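Local structure of CheC domain protein (Shewanella loihica PV-4, 3IIC) at residues 7-12 against 103-108; 56-61 against 149-154; 61-66 against 144-149; 69-74 against 84-89. The protein probably acts in chemotaxis as a CheX-type phosphatase of the CheC-like superfamily, relatives of which dephosphorylate the response regulator CheY. All coordinates share one frame; numbering follows the deposited sequence.

Interaction 1: residues 7-12 against 103-108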
loop_
_atom_site.group_PDB
_atom_site.type_symbol
_atom_site.label_atom_id
_atom_site.label_comp_id
_atom_site.label_asym_id
_atom_site.label_seq_id
_atom_site.Cartn_x
_atom_site.Cartn_y
_atom_site.Cartn_z
ATOM N N ILE A 7 8.685 11.205 -13.983
ATOM C CA ILE A 7 9.153 11.156 -12.587
ATOM C C ILE A 7 9.200 12.525 -11.901
ATOM O O ILE A 7 8.704 12.653 -10.793
ATOM C CB ILE A 7 10.560 10.499 -12.461
ATOM C CG1 ILE A 7 10.505 9.019 -12.874
ATOM C CG2 ILE A 7 11.108 10.614 -11.024
ATOM C CD1 ILE A 7 11.849 8.321 -12.817
ATOM N N ASN A 8 9.799 13.522 -12.554
ATOM C CA ASN A 8 9.962 14.871 -11.951
ATOM C C ASN A 8 8.740 15.524 -11.268
ATOM O O ASN A 8 8.911 16.067 -10.192
ATOM C CB ASN A 8 10.660 15.869 -12.913
ATOM C CG ASN A 8 12.180 15.636 -13.030
ATOM O OD1 ASN A 8 12.767 14.825 -12.329
ATOM N ND2 ASN A 8 12.809 16.375 -13.922
ATOM N N PRO A 9 7.537 15.493 -11.897
ATOM C CA PRO A 9 6.310 16.016 -11.271
ATOM C C PRO A 9 6.011 15.424 -9.874
ATOM O O PRO A 9 5.580 16.157 -9.004
ATOM C CB PRO A 9 5.225 15.648 -12.277
ATOM C CG PRO A 9 5.943 15.778 -13.597
ATOM C CD PRO A 9 7.340 15.282 -13.348
ATOM N N PHE A 10 6.276 14.134 -9.675
ATOM C CA PHE A 10 6.110 13.494 -8.357
ATOM C C PHE A 10 7.125 14.034 -7.345
ATOM O O PHE A 10 6.767 14.312 -6.215
ATOM C CB PHE A 10 6.225 11.967 -8.445
ATOM C CG PHE A 10 5.112 11.318 -9.214
ATOM C CD1 PHE A 10 3.863 11.091 -8.617
ATOM C CD2 PHE A 10 5.297 10.934 -10.545
ATOM C CE1 PHE A 10 2.826 10.497 -9.333
ATOM C CE2 PHE A 10 4.276 10.324 -11.261
ATOM C CZ PHE A 10 3.031 10.108 -10.673
ATOM N N LEU A 11 8.373 14.208 -7.775
ATOM C CA LEU A 11 9.454 14.726 -6.898
ATOM C C LEU A 11 9.209 16.196 -6.486
ATOM O O LEU A 11 9.316 16.548 -5.305
ATOM C CB LEU A 11 10.833 14.558 -7.570
ATOM C CG LEU A 11 11.250 13.127 -7.989
ATOM C CD1 LEU A 11 12.716 13.129 -8.437
ATOM C CD2 LEU A 11 11.018 12.045 -6.881
ATOM N N ASP A 12 8.863 17.025 -7.472
ATOM C CA ASP A 12 8.528 18.429 -7.250
ATOM C C ASP A 12 7.316 18.618 -6.287
ATOM O O ASP A 12 7.325 19.535 -5.490
ATOM C CB ASP A 12 8.174 19.123 -8.566
ATOM C CG ASP A 12 9.353 19.253 -9.552
ATOM O OD1 ASP A 12 10.550 19.163 -9.186
ATOM O OD2 ASP A 12 9.031 19.480 -10.739
ATOM N N ASN A 103 -1.905 16.481 -11.978
ATOM C CA ASN A 103 -2.176 17.734 -12.741
ATOM C C ASN A 103 -1.074 18.188 -13.688
ATOM O O ASN A 103 -1.356 18.622 -14.828
ATOM C CB ASN A 103 -2.454 18.901 -11.780
ATOM C CG ASN A 103 -3.716 18.705 -10.937
ATOM O OD1 ASN A 103 -4.460 17.720 -11.074
ATOM N ND2 ASN A 103 -3.972 19.669 -10.075
ATOM N N LEU A 104 0.166 18.180 -13.186
ATOM C CA LEU A 104 1.351 18.553 -13.983
ATOM C C LEU A 104 1.503 17.617 -15.201
ATOM O O LEU A 104 1.791 18.066 -16.335
ATOM C CB LEU A 104 2.628 18.545 -13.117
ATOM C CG LEU A 104 2.915 19.704 -12.124
ATOM C CD1 LEU A 104 1.666 20.308 -11.447
ATOM C CD2 LEU A 104 3.950 19.264 -11.072
ATOM N N LEU A 105 1.270 16.329 -14.950
ATOM C CA LEU A 105 1.332 15.265 -15.953
ATOM C C LEU A 105 0.177 15.276 -16.972
ATOM O O LEU A 105 0.363 14.791 -18.096
ATOM C CB LEU A 105 1.432 13.903 -15.248
ATOM C CG LEU A 105 2.741 13.688 -14.461
ATOM C CD1 LEU A 105 2.604 12.629 -13.362
ATOM C CD2 LEU A 105 3.872 13.360 -15.432
ATOM N N SER A 106 -1.001 15.794 -16.586
ATOM C CA SER A 106 -2.151 15.903 -17.502
ATOM C C SER A 106 -1.852 16.906 -18.618
ATOM O O SER A 106 -2.227 16.681 -19.757
ATOM C CB SER A 106 -3.427 16.315 -16.767
ATOM O OG SER A 106 -3.319 17.629 -16.253
ATOM N N ASP A 107 -1.168 18.000 -18.268
ATOM C CA ASP A 107 -0.769 19.045 -19.234
ATOM C C ASP A 107 0.222 18.493 -20.259
ATOM O O ASP A 107 0.183 18.890 -21.421
ATOM C CB ASP A 107 -0.136 20.257 -18.536
ATOM C CG ASP A 107 -1.017 20.833 -17.425
ATOM O OD1 ASP A 107 -2.263 20.809 -17.544
ATOM O OD2 ASP A 107 -0.436 21.310 -16.433
ATOM N N LYS A 108 1.097 17.590 -19.813
ATOM C CA LYS A 108 2.061 16.897 -20.671
ATOM C C LYS A 108 1.471 15.725 -21.503
ATOM O O LYS A 108 2.169 15.203 -22.380
ATOM C CB LYS A 108 3.259 16.374 -19.855
ATOM C CG LYS A 108 4.187 17.444 -19.276
ATOM C CD LYS A 108 5.379 16.751 -18.576
ATOM C CE LYS A 108 6.204 17.689 -17.694
ATOM N NZ LYS A 108 7.046 16.931 -16.715
#
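Pro9 sets its ring against Leu104, Leu105 and Lys108 where helix 4-22 passes the C-terminal end of helix 84-107. The two short helical segments run at 152° to each other, close to antiparallel, with their axes 9.4 Å apart. Along the proline side chain, CB lies 3.8 Å from Leu105 CG and also meets Leu104 CB. At the next atom, Pro9 CG is 3.7 Å from Leu105 CD2 and 3.5 Å from Lys108 NZ. The lysine nitrogen likewise approaches CD, its extended chain having carried it across to the ring. That ammonium hydrogen-bonds the main-chain O of Asp5; against the proline carbons it makes only van der Waals contact.

Leu105 divides its two methyls between neighbours. With CG anti to the carbonyl carbon (chi1 -66°), it sends CD2 to the proline and CD1 to Phe10, where CD1 meets CE2 at 3.5 Å, approaching the ring obliquely. Phe112 touches both Phe10 and Leu105, continuing the apolar cluster. With an alanine at Leu105, a gap would probably open between the two helices beside Pro9 and Phe10, and ring atoms CE2 and CZ would lose their methyl neighbour. Carbon meeting carbon dominates here, so the helices are held by shape and exclusion of water, and the lysine ammonium at the border has a main-chain carbonyl of the proline's own helix as its hydrogen-bond partner.

Interaction 2: residues 56-61 against 149-154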
loop_
_atom_site.group_PDB
_atom_site.type_symbol
_atom_site.label_atom_id
_atom_site.label_comp_id
_atom_site.label_asym_id
_atom_site.label_seq_id
_atom_site.Cartn_x
_atom_site.Cartn_y
_atom_site.Cartn_z
ATOM N N GLY A 56 0.372 1.728 -12.120
ATOM C CA GLY A 56 1.493 2.134 -11.295
ATOM C C GLY A 56 1.195 2.273 -9.830
ATOM O O GLY A 56 0.074 1.999 -9.365
ATOM N N SER A 57 2.217 2.717 -9.116
ATOM C CA SER A 57 2.143 2.849 -7.673
ATOM C C SER A 57 3.154 3.830 -7.118
ATOM O O SER A 57 4.235 4.013 -7.678
ATOM C CB SER A 57 2.306 1.462 -7.012
ATOM O OG SER A 57 3.465 0.780 -7.493
ATOM N N LEU A 58 2.754 4.501 -6.046
ATOM C CA LEU A 58 3.591 5.455 -5.361
ATOM C C LEU A 58 3.617 5.179 -3.837
ATOM O O LEU A 58 2.603 4.823 -3.273
ATOM C CB LEU A 58 3.124 6.874 -5.674
ATOM C CG LEU A 58 3.812 8.043 -4.963
ATOM C CD1 LEU A 58 3.896 9.241 -5.892
ATOM C CD2 LEU A 58 3.075 8.415 -3.698
ATOM N N SER A 59 4.792 5.302 -3.221
ATOM C CA SER A 59 4.909 5.227 -1.757
ATOM C C SER A 59 5.823 6.343 -1.268
ATOM O O SER A 59 6.744 6.738 -1.968
ATOM C CB SER A 59 5.372 3.851 -1.264
ATOM O OG SER A 59 6.650 3.501 -1.729
ATOM N N ILE A 60 5.490 6.904 -0.118
ATOM C CA ILE A 60 6.286 7.941 0.546
ATOM C C ILE A 60 6.450 7.423 1.995
ATOM O O ILE A 60 5.459 7.278 2.702
ATOM C CB ILE A 60 5.609 9.345 0.584
ATOM C CG1 ILE A 60 5.188 9.848 -0.828
ATOM C CG2 ILE A 60 6.557 10.312 1.260
ATOM C CD1 ILE A 60 4.353 11.160 -0.826
ATOM N N THR A 61 7.696 7.159 2.391
ATOM C CA THR A 61 8.049 6.598 3.689
ATOM C C THR A 61 8.852 7.615 4.492
ATOM O O THR A 61 9.758 8.249 3.941
ATOM C CB THR A 61 8.913 5.337 3.475
ATOM O OG1 THR A 61 8.123 4.367 2.785
ATOM C CG2 THR A 61 9.399 4.750 4.794
ATOM N N ILE A 149 10.743 8.397 -1.395
ATOM C CA ILE A 149 9.607 8.315 -2.308
ATOM C C ILE A 149 9.952 7.283 -3.358
ATOM O O ILE A 149 11.025 7.356 -3.956
ATOM C CB ILE A 149 9.214 9.676 -2.935
ATOM C CG1 ILE A 149 7.892 9.574 -3.696
ATOM C CG2 ILE A 149 10.329 10.238 -3.892
ATOM C CD1 ILE A 149 7.332 10.959 -4.009
ATOM N N GLU A 150 9.058 6.303 -3.565
ATOM C CA GLU A 150 9.192 5.320 -4.632
ATOM C C GLU A 150 8.043 5.480 -5.637
ATOM O O GLU A 150 6.874 5.519 -5.245
ATOM C CB GLU A 150 9.288 3.887 -4.107
ATOM C CG GLU A 150 9.309 2.798 -5.205
ATOM C CD GLU A 150 9.714 1.405 -4.726
ATOM O OE1 GLU A 150 9.859 1.152 -3.498
ATOM O OE2 GLU A 150 9.857 0.537 -5.610
ATOM N N ILE A 151 8.393 5.606 -6.918
ATOM C CA ILE A 151 7.422 5.666 -8.025
ATOM C C ILE A 151 7.686 4.469 -8.941
ATOM O O ILE A 151 8.819 4.217 -9.343
ATOM C CB ILE A 151 7.500 6.990 -8.890
ATOM C CG1 ILE A 151 7.399 8.259 -7.999
ATOM C CG2 ILE A 151 6.398 6.975 -10.011
ATOM C CD1 ILE A 151 8.730 8.914 -7.649
ATOM N N CYS A 152 6.623 3.751 -9.280
ATOM C CA CYS A 152 6.704 2.573 -10.141
ATOM C C CYS A 152 5.566 2.631 -11.170
ATOM O O CYS A 152 4.423 2.941 -10.820
ATOM C CB CYS A 152 6.615 1.352 -9.247
ATOM S SG CYS A 152 6.750 -0.147 -10.094
ATOM N N PHE A 153 5.879 2.376 -12.432
ATOM C CA PHE A 153 4.875 2.474 -13.509
ATOM C C PHE A 153 5.201 1.537 -14.667
ATOM O O PHE A 153 6.363 1.347 -14.971
ATOM C CB PHE A 153 4.797 3.936 -13.993
ATOM C CG PHE A 153 3.387 4.474 -14.060
ATOM C CD1 PHE A 153 2.599 4.306 -15.213
ATOM C CD2 PHE A 153 2.838 5.128 -12.951
ATOM C CE1 PHE A 153 1.278 4.789 -15.257
ATOM C CE2 PHE A 153 1.505 5.609 -12.973
ATOM C CZ PHE A 153 0.726 5.446 -14.139
ATOM N N GLU A 154 4.173 0.936 -15.267
ATOM C CA GLU A 154 4.305 0.045 -16.438
ATOM C C GLU A 154 3.193 0.354 -17.443
ATOM O O GLU A 154 2.037 0.514 -17.043
ATOM C CB GLU A 154 4.229 -1.431 -16.028
ATOM C CG GLU A 154 2.997 -1.844 -15.218
ATOM C CD GLU A 154 2.769 -3.355 -15.177
ATOM O OE1 GLU A 154 1.649 -3.785 -15.553
ATOM O OE2 GLU A 154 3.696 -4.111 -14.775
#
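Antiparallel strand pairing joins 56-61 to 149-154 at the middle of the sheet, where strands 54-62 and 147-154 are the two central strands of six. Gly56 faces Phe153, Ser57 faces Cys152, and the register runs on to Ile60 opposite Ile149. Ser57 and Cys152 exchange two backbone bonds, Ser57 N to Cys152 O being 2.8 Å long; Ser59 and Glu150 exchange two more, with Glu150 N to Ser59 O also 2.8 Å. Between these hydrogen-bonded pairs, Leu58 CA sends a C-H toward Glu150 O at 3.3 Å.

On the face bearing Leu58, Ile60, Ile149 and Ile151, the side chains of Ile60 and Ile149 lie side by side and point the same way, Ile60 CG1 being 4.0 Å from Ile149 CG1. Helix 4-22 packs on this face through Phe10, Leu11 and Leu14. The other face carries Ser57, Ser59, Glu150 and Cys152; the two serine OG atoms sit between backbone N and carbonyl carbon (chi1 51° and 62°) and hydrogen-bond ND1 and NE2 of the same residue, His129. At the end of the pair the Phe153 ring lies over Gly56, with CA 4.0 Å from its centroid in a CH-pi contact. Replacing Phe153 by an alanine is likely to take the ring off Gly56 CA and leave Phe6 without its edge-to-face partner. The chemistry thus differs by face: apolar branches turn to the helix, while on the mixed far face two serine hydroxyls grip both nitrogens of one imidazole.

Interaction 3: residues 61-66 against 144-149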
loop_
_atom_site.group_PDB
_atom_site.type_symbol
_atom_site.label_atom_id
_atom_site.label_comp_id
_atom_site.label_asym_id
_atom_site.label_seq_id
_atom_site.Cartn_x
_atom_site.Cartn_y
_atom_site.Cartn_z
ATOM N N THR A 61 7.696 7.159 2.391
ATOM C CA THR A 61 8.049 6.598 3.689
ATOM C C THR A 61 8.852 7.615 4.492
ATOM O O THR A 61 9.758 8.249 3.941
ATOM C CB THR A 61 8.913 5.337 3.475
ATOM O OG1 THR A 61 8.123 4.367 2.785
ATOM C CG2 THR A 61 9.399 4.750 4.794
ATOM N N PHE A 62 8.519 7.746 5.781
ATOM C CA PHE A 62 9.225 8.637 6.726
ATOM C C PHE A 62 9.826 7.889 7.892
ATOM O O PHE A 62 9.230 6.941 8.396
ATOM C CB PHE A 62 8.255 9.643 7.340
ATOM C CG PHE A 62 7.657 10.584 6.360
ATOM C CD1 PHE A 62 6.489 10.238 5.670
ATOM C CD2 PHE A 62 8.260 11.805 6.095
ATOM C CE1 PHE A 62 5.917 11.128 4.744
ATOM C CE2 PHE A 62 7.705 12.698 5.161
ATOM C CZ PHE A 62 6.544 12.364 4.490
ATOM N N GLU A 63 11.011 8.342 8.329
ATOM C CA GLU A 63 11.604 7.907 9.620
ATOM C C GLU A 63 10.756 8.618 10.683
ATOM O O GLU A 63 10.230 9.703 10.421
ATOM C CB GLU A 63 13.095 8.289 9.733
ATOM C CG GLU A 63 13.967 7.489 8.754
ATOM C CD GLU A 63 15.455 7.824 8.818
ATOM O OE1 GLU A 63 15.847 8.961 9.168
ATOM O OE2 GLU A 63 16.242 6.933 8.472
ATOM N N GLU A 64 10.567 7.988 11.842
ATOM C CA GLU A 64 9.737 8.568 12.896
ATOM C C GLU A 64 10.135 10.008 13.278
ATOM O O GLU A 64 9.274 10.873 13.350
ATOM C CB GLU A 64 9.711 7.663 14.156
ATOM C CG GLU A 64 8.894 8.282 15.311
ATOM C CD GLU A 64 8.662 7.354 16.483
ATOM O OE1 GLU A 64 8.904 7.794 17.613
ATOM O OE2 GLU A 64 8.226 6.211 16.297
ATOM N N THR A 65 11.422 10.266 13.513
ATOM C CA THR A 65 11.886 11.605 13.941
ATOM C C THR A 65 11.514 12.710 12.941
ATOM O O THR A 65 11.177 13.811 13.345
ATOM C CB THR A 65 13.411 11.658 14.221
ATOM O OG1 THR A 65 14.098 11.173 13.068
ATOM C CG2 THR A 65 13.808 10.815 15.445
ATOM N N LEU A 66 11.538 12.390 11.647
ATOM C CA LEU A 66 11.200 13.351 10.600
ATOM C C LEU A 66 9.713 13.702 10.592
ATOM O O LEU A 66 9.379 14.877 10.561
ATOM C CB LEU A 66 11.637 12.843 9.209
ATOM C CG LEU A 66 11.237 13.728 8.006
ATOM C CD1 LEU A 66 11.650 15.217 8.188
ATOM C CD2 LEU A 66 11.745 13.139 6.684
ATOM N N TYR A 144 16.495 16.195 10.750
ATOM C CA TYR A 144 15.471 15.450 11.503
ATOM C C TYR A 144 15.221 14.029 11.018
ATOM O O TYR A 144 14.411 13.347 11.613
ATOM C CB TYR A 144 14.158 16.221 11.494
ATOM C CG TYR A 144 14.323 17.632 11.934
ATOM C CD1 TYR A 144 14.508 17.944 13.285
ATOM C CD2 TYR A 144 14.285 18.678 11.003
ATOM C CE1 TYR A 144 14.648 19.258 13.706
ATOM C CE2 TYR A 144 14.415 20.019 11.422
ATOM C CZ TYR A 144 14.604 20.291 12.772
ATOM O OH TYR A 144 14.762 21.596 13.173
ATOM N N GLY A 145 15.912 13.597 9.959
ATOM C CA GLY A 145 15.786 12.257 9.388
ATOM C C GLY A 145 15.472 12.281 7.899
ATOM O O GLY A 145 15.386 13.342 7.283
ATOM N N THR A 146 15.213 11.089 7.360
ATOM C CA THR A 146 15.088 10.835 5.918
ATOM C C THR A 146 13.692 10.404 5.486
ATOM O O THR A 146 13.013 9.660 6.206
ATOM C CB THR A 146 16.114 9.717 5.533
ATOM O OG1 THR A 146 17.429 10.115 5.928
ATOM C CG2 THR A 146 16.111 9.399 4.027
ATOM N N ALA A 147 13.244 10.916 4.336
ATOM C CA ALA A 147 12.002 10.465 3.702
ATOM C C ALA A 147 12.438 9.766 2.423
ATOM O O ALA A 147 13.484 10.086 1.863
ATOM C CB ALA A 147 11.027 11.605 3.404
ATOM N N TYR A 148 11.658 8.775 1.998
ATOM C CA TYR A 148 11.890 8.049 0.729
ATOM C C TYR A 148 10.629 8.085 -0.098
ATOM O O TYR A 148 9.553 7.827 0.455
ATOM C CB TYR A 148 12.216 6.585 0.969
ATOM C CG TYR A 148 13.489 6.377 1.705
ATOM C CD1 TYR A 148 14.720 6.355 1.026
ATOM C CD2 TYR A 148 13.482 6.186 3.095
ATOM C CE1 TYR A 148 15.916 6.147 1.722
ATOM C CE2 TYR A 148 14.656 5.960 3.788
ATOM C CZ TYR A 148 15.866 5.951 3.100
ATOM O OH TYR A 148 16.995 5.761 3.811
ATOM N N ILE A 149 10.743 8.397 -1.395
ATOM C CA ILE A 149 9.607 8.315 -2.308
ATOM C C ILE A 149 9.952 7.283 -3.358
ATOM O O ILE A 149 11.025 7.356 -3.956
ATOM C CB ILE A 149 9.214 9.676 -2.935
ATOM C CG1 ILE A 149 7.892 9.574 -3.696
ATOM C CG2 ILE A 149 10.329 10.238 -3.892
ATOM C CD1 ILE A 149 7.332 10.959 -4.009
HETATM O O HOH W 1 8.441 4.668 0.082
#
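Leu66, Thr61 and Tyr144 each bury more surface here than any other residue, Thr61 by pairing with Tyr148, Leu66 by packing on Tyr144. Thr61 N donates to Tyr148 O at 2.8 Å, a nearly straight bond of 171°, and Tyr148 N returns a bond to Thr61 O. The threonine hydroxyl turns to Ser44 OG and a water.

In the first turn of the helix, Leu66 has CG anti to the backbone N (chi1 176°), which brings CD2 over the 146-147 peptide link, 3.6 Å from Ala147 N, and beside Ala147 CB. Its other methyl touches Tyr144 CB. The tyrosine gives its main-chain O to Thr65 OG1 at 2.6 Å, while its phenol makes a weak hydrogen bond to Lys73.

Glu63 is bonded twice to Thr146: its N donates to Thr146 O, and its OE1 takes Thr146 N at 2.9 Å from above the carboxylate plane. Gly145 CA passes close to that oxygen, at a positive phi (126°) where a side chain would press against the preceding carbonyl O. Such an arrangement belongs to a strand-to-helix junction, where an antiparallel pair gives way after Phe62 and Ala147, and Glu63 occupies the N-cap position of helix 64-75.

Interaction 4: residues 69-74 against 84-89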
loop_
_atom_site.group_PDB
_atom_site.type_symbol
_atom_site.label_atom_id
_atom_site.label_comp_id
_atom_site.label_asym_id
_atom_site.label_seq_id
_atom_site.Cartn_x
_atom_site.Cartn_y
_atom_site.Cartn_z
ATOM N N GLU A 69 8.713 15.719 13.628
ATOM C CA GLU A 69 9.154 17.122 13.512
ATOM C C GLU A 69 8.237 17.915 12.563
ATOM O O GLU A 69 7.919 19.094 12.836
ATOM C CB GLU A 69 10.605 17.235 13.040
ATOM C CG GLU A 69 11.109 18.711 12.971
ATOM C CD GLU A 69 11.093 19.455 14.307
ATOM O OE1 GLU A 69 11.071 18.799 15.369
ATOM O OE2 GLU A 69 11.104 20.705 14.282
ATOM N N ILE A 70 7.844 17.288 11.444
ATOM C CA ILE A 70 6.877 17.883 10.525
ATOM C C ILE A 70 5.625 18.278 11.346
ATOM O O ILE A 70 5.193 19.427 11.282
ATOM C CB ILE A 70 6.516 16.959 9.304
ATOM C CG1 ILE A 70 7.694 16.867 8.324
ATOM C CG2 ILE A 70 5.308 17.547 8.548
ATOM C CD1 ILE A 70 7.556 15.816 7.174
HETATM N N MSE A 71 5.095 17.331 12.131
HETATM C CA MSE A 71 3.955 17.573 13.062
HETATM C C MSE A 71 4.238 18.742 14.032
HETATM O O MSE A 71 3.390 19.609 14.236
HETATM C CB MSE A 71 3.649 16.328 13.902
HETATM C CG MSE A 71 3.167 15.081 13.141
HETATM SE SE MSE A 71 1.347 15.166 12.693
HETATM C CE MSE A 71 0.580 15.466 14.502
ATOM N N ASN A 72 5.449 18.757 14.591
ATOM C CA ASN A 72 5.895 19.794 15.528
ATOM C C ASN A 72 5.929 21.208 14.910
ATOM O O ASN A 72 5.540 22.166 15.566
ATOM C CB ASN A 72 7.278 19.403 16.100
ATOM C CG ASN A 72 7.760 20.325 17.203
ATOM O OD1 ASN A 72 6.998 20.733 18.068
ATOM N ND2 ASN A 72 9.048 20.628 17.187
ATOM N N LYS A 73 6.388 21.310 13.661
ATOM C CA LYS A 73 6.434 22.584 12.920
ATOM C C LYS A 73 5.048 23.157 12.587
ATOM O O LYS A 73 4.882 24.364 12.545
ATOM C CB LYS A 73 7.309 22.470 11.654
ATOM C CG LYS A 73 8.801 22.329 11.970
ATOM C CD LYS A 73 9.706 22.627 10.781
ATOM C CE LYS A 73 11.187 22.319 11.114
ATOM N NZ LYS A 73 11.712 22.897 12.410
HETATM N N MSE A 74 4.070 22.276 12.375
HETATM C CA MSE A 74 2.681 22.657 12.085
HETATM C C MSE A 74 1.882 23.004 13.349
HETATM O O MSE A 74 1.162 24.002 13.367
HETATM C CB MSE A 74 1.969 21.520 11.336
HETATM C CG MSE A 74 2.589 21.201 10.002
HETATM SE SE MSE A 74 1.691 19.834 9.101
HETATM C CE MSE A 74 0.112 20.792 8.545
ATOM N N GLU A 84 -2.784 8.087 15.255
ATOM C CA GLU A 84 -3.774 8.337 14.241
ATOM C C GLU A 84 -3.633 9.730 13.636
ATOM O O GLU A 84 -3.826 9.850 12.424
ATOM C CB GLU A 84 -5.187 8.116 14.763
ATOM C CG GLU A 84 -6.192 7.873 13.650
ATOM C CD GLU A 84 -7.636 7.913 14.126
ATOM O OE1 GLU A 84 -8.327 6.878 13.958
ATOM O OE2 GLU A 84 -8.077 8.969 14.655
ATOM N N GLU A 85 -3.323 10.769 14.434
ATOM C CA GLU A 85 -3.111 12.139 13.893
ATOM C C GLU A 85 -2.023 12.079 12.830
ATOM O O GLU A 85 -2.187 12.612 11.740
ATOM C CB GLU A 85 -2.678 13.192 14.949
ATOM C CG GLU A 85 -3.766 13.835 15.787
ATOM C CD GLU A 85 -3.370 15.254 16.261
ATOM O OE1 GLU A 85 -2.219 15.487 16.699
ATOM O OE2 GLU A 85 -4.227 16.154 16.182
ATOM N N VAL A 86 -0.907 11.418 13.175
ATOM C CA VAL A 86 0.248 11.268 12.273
ATOM C C VAL A 86 -0.104 10.468 11.009
ATOM O O VAL A 86 0.293 10.869 9.883
ATOM C CB VAL A 86 1.492 10.613 12.992
ATOM C CG1 VAL A 86 2.663 10.511 12.027
ATOM C CG2 VAL A 86 1.905 11.403 14.249
ATOM N N THR A 87 -0.839 9.365 11.168
ATOM C CA THR A 87 -1.234 8.537 10.012
ATOM C C THR A 87 -2.240 9.292 9.133
ATOM O O THR A 87 -2.164 9.184 7.888
ATOM C CB THR A 87 -1.770 7.138 10.362
ATOM O OG1 THR A 87 -3.024 7.255 11.020
ATOM C CG2 THR A 87 -0.772 6.341 11.195
ATOM N N ASP A 88 -3.159 10.060 9.739
ATOM C CA ASP A 88 -4.042 10.944 8.926
ATOM C C ASP A 88 -3.243 11.950 8.058
ATOM O O ASP A 88 -3.618 12.218 6.926
ATOM C CB ASP A 88 -5.016 11.760 9.778
ATOM C CG ASP A 88 -6.136 10.949 10.369
ATOM O OD1 ASP A 88 -6.387 9.779 9.999
ATOM O OD2 ASP A 88 -6.808 11.555 11.201
ATOM N N LEU A 89 -2.156 12.493 8.619
ATOM C CA LEU A 89 -1.309 13.483 7.928
ATOM C C LEU A 89 -0.540 12.878 6.738
ATOM O O LEU A 89 -0.432 13.495 5.659
ATOM C CB LEU A 89 -0.346 14.116 8.945
ATOM C CG LEU A 89 0.533 15.314 8.583
ATOM C CD1 LEU A 89 1.754 14.915 7.850
ATOM C CD2 LEU A 89 -0.278 16.375 7.857
#
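A helix-loop-helix corner brings 69-74 against 84-89: helix 64-75 and the start of helix 84-107 stand almost perpendicular, the segment axes at 92° and 11.1 Å apart. Met71, present as selenomethionine, fills the angle between them. Its CG meets Val86 CG2 at 4.0 Å. The chain bends at chi2 (-80°) and chi3 (-56°), which keeps SE close to the second helix, 4.1 Å from Val86 CA. The same selenium lies 4.2 Å from Leu89 CG. The terminal CE reaches Glu85, 3.6 Å from OE1, though that side chain has two conformers.

Leu89 is met from two more positions of the first helix. Met74, also selenomethionine, brings SE obliquely to CD2 at 4.2 Å, and Ile70 CG2 comes loosely to CD1. The junction is largely apolar, one leucine being approached by residues one helical turn apart while Met71 reaches back to Val86.

Around it, Ile70 also packs on Leu18 and Ala22 of helix 4-22, and Met74 rests on Ala22, so a third helix adjoins the corner. Thr87 turns to Val119 and Ser121 on strand 113-122, and Lys130 of the second subunit forms a salt bridge with Asp88 and a hydrogen bond with Thr87 OG1.

From the N terminus, helix 4-22 supplies 7-12, and interaction 1 closes on the end of helix 84-107 at 103-108. Interaction 2 opens inside that span at 56-61 but closes beyond it at 149-154, so the two cross; interaction 3, from 61-66 to 144-149, crosses interaction 1 likewise and sits within interaction 2, sharing Thr61 and Ile149 with it. Interaction 4 is the short closure, lying within all three others. Phe10 and Leu11 join interaction 1 to the central strands, and Phe62 and Tyr144 carry interaction 3 onto the helix of interaction 4. Helix 84-107 links interactions 1 and 4, whose centres are about 25 Å apart.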